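Local atomic coordinates of small heat shock protein hsp20 family (Sulfolobus solfataricus, PDB entry 4RZK), a protein that probably binds unfolded proteins as a small heat shock chaperone, and is represented here by its dimeric alpha-crystallin domain. Residues S4-P9 and T48-D53. Numbering follows the deposited sequence.
Sequences SEEREP and TAKSED
The charged ends of Glu6 and Lys50 meet across the surface of the sheet in a long salt bridge, with OE2 of Glu6 3.9 Å from NZ of Lys50. This is a loose ion pair without a hydrogen bond, and the two side chains run at a slant to one another. Glu6 bridges its part of the gap with CG anti to the backbone N (chi1 -164°) and an extended chain beyond it, which places the carboxylate at the lysine end. Lys50 arrives by a more winding route, bent at chi2, chi3 and chi4, the last turn of -77° bringing the ammonium group round to OE2. The CA atoms of Glu6 and Lys50 remain 9.1 Å apart, so the contact joins side-chain ends rather than backbones. Both residues are exposed, and solvent probably screens the attraction. Between the two segments runs strand 55-61, where Tyr57 touches the Glu6 side chain, and this strand pairs with both: Arg7 bonds through its backbone to Gln55 and Tyr57, and Ala49 to Tyr56. The salt bridge therefore spans this intervening strand of the alpha-crystallin beta-sandwich, linking the start of strand 6-16 to the end of strand 44-50.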
# COMPACT_ATOMS: atom_id res chain seq x y z
N SER A 4 1.76 -13.25 -12.93
CA SER A 4 1.31 -11.88 -12.90
C SER A 4 -0.18 -11.83 -12.98
O SER A 4 -0.77 -12.45 -13.84
CB SER A 4 1.87 -11.12 -14.09
OG SER A 4 3.26 -11.30 -14.21
N GLU A 5 -0.80 -11.10 -12.08
CA GLU A 5 -2.18 -10.71 -12.25
C GLU A 5 -2.30 -9.22 -11.99
O GLU A 5 -1.89 -8.75 -10.96
CB GLU A 5 -3.07 -11.47 -11.30
CG GLU A 5 -4.52 -11.46 -11.70
CD GLU A 5 -5.39 -12.07 -10.65
OE1 GLU A 5 -4.88 -12.33 -9.55
OE2 GLU A 5 -6.58 -12.28 -10.91
N GLU A 6 -2.90 -8.50 -12.92
CA GLU A 6 -3.15 -7.09 -12.73
C GLU A 6 -4.19 -6.90 -11.63
O GLU A 6 -5.10 -7.69 -11.49
CB GLU A 6 -3.65 -6.48 -14.03
CG GLU A 6 -3.59 -4.97 -14.08
CD GLU A 6 -3.38 -4.45 -15.48
OE1 GLU A 6 -4.37 -4.31 -16.20
OE2 GLU A 6 -2.22 -4.20 -15.85
N ARG A 7 -4.04 -5.83 -10.86
CA ARG A 7 -4.92 -5.60 -9.72
C ARG A 7 -5.52 -4.22 -9.79
O ARG A 7 -4.94 -3.33 -10.36
CB ARG A 7 -4.13 -5.72 -8.42
CG ARG A 7 -3.80 -7.14 -8.01
CD ARG A 7 -2.67 -7.14 -7.01
NE ARG A 7 -3.04 -6.44 -5.79
CZ ARG A 7 -2.25 -6.32 -4.74
NH1 ARG A 7 -1.05 -6.85 -4.77
NH2 ARG A 7 -2.66 -5.67 -3.68
N GLU A 8 -6.66 -4.04 -9.17
CA GLU A 8 -7.27 -2.73 -9.14
C GLU A 8 -7.01 -2.14 -7.78
O GLU A 8 -7.41 -2.68 -6.78
CB GLU A 8 -8.75 -2.85 -9.38
CG GLU A 8 -9.51 -1.57 -9.22
CD GLU A 8 -10.92 -1.69 -9.73
OE1 GLU A 8 -11.86 -1.63 -8.93
OE2 GLU A 8 -11.08 -1.87 -10.94
N PRO A 9 -6.33 -1.01 -7.78
CA PRO A 9 -5.87 -0.36 -6.56
C PRO A 9 -6.99 0.24 -5.75
O PRO A 9 -7.99 0.63 -6.31
CB PRO A 9 -4.97 0.76 -7.08
CG PRO A 9 -5.36 0.95 -8.50
CD PRO A 9 -5.73 -0.40 -8.97
N THR A 48 -1.68 3.89 -14.04
CA THR A 48 -0.97 2.66 -14.34
C THR A 48 0.27 2.52 -13.48
O THR A 48 1.12 3.38 -13.50
CB THR A 48 -0.46 2.70 -15.77
OG1 THR A 48 -1.47 2.20 -16.65
CG2 THR A 48 0.75 1.85 -15.90
N ALA A 49 0.39 1.42 -12.75
CA ALA A 49 1.58 1.16 -11.96
C ALA A 49 2.16 -0.21 -12.23
O ALA A 49 1.45 -1.19 -12.17
CB ALA A 49 1.27 1.32 -10.49
N LYS A 50 3.45 -0.27 -12.54
CA LYS A 50 4.10 -1.54 -12.87
C LYS A 50 5.38 -1.83 -12.11
O LYS A 50 6.25 -0.99 -11.99
CB LYS A 50 4.38 -1.59 -14.37
CG LYS A 50 3.65 -2.69 -15.10
CD LYS A 50 3.07 -2.17 -16.40
CE LYS A 50 1.63 -2.60 -16.56
NZ LYS A 50 1.55 -4.03 -16.98
N SER A 51 5.50 -3.04 -11.62
CA SER A 51 6.71 -3.48 -10.97
C SER A 51 6.70 -4.99 -11.12
O SER A 51 5.68 -5.54 -11.47
CB SER A 51 6.73 -3.06 -9.50
OG SER A 51 6.61 -4.17 -8.65
N GLU A 52 7.82 -5.66 -10.93
CA GLU A 52 7.85 -7.07 -11.23
C GLU A 52 6.89 -7.87 -10.39
O GLU A 52 6.15 -8.71 -10.88
CB GLU A 52 9.24 -7.62 -10.96
CG GLU A 52 10.20 -7.51 -12.13
CD GLU A 52 11.43 -8.34 -11.91
OE1 GLU A 52 11.36 -9.56 -12.15
OE2 GLU A 52 12.46 -7.79 -11.49
N ASP A 53 6.90 -7.62 -9.09
CA ASP A 53 5.99 -8.30 -8.20
C ASP A 53 4.53 -7.92 -8.34
O ASP A 53 3.67 -8.77 -8.29
CB ASP A 53 6.48 -8.16 -6.77
CG ASP A 53 7.85 -8.75 -6.58
OD1 ASP A 53 7.97 -9.98 -6.62
OD2 ASP A 53 8.81 -7.98 -6.41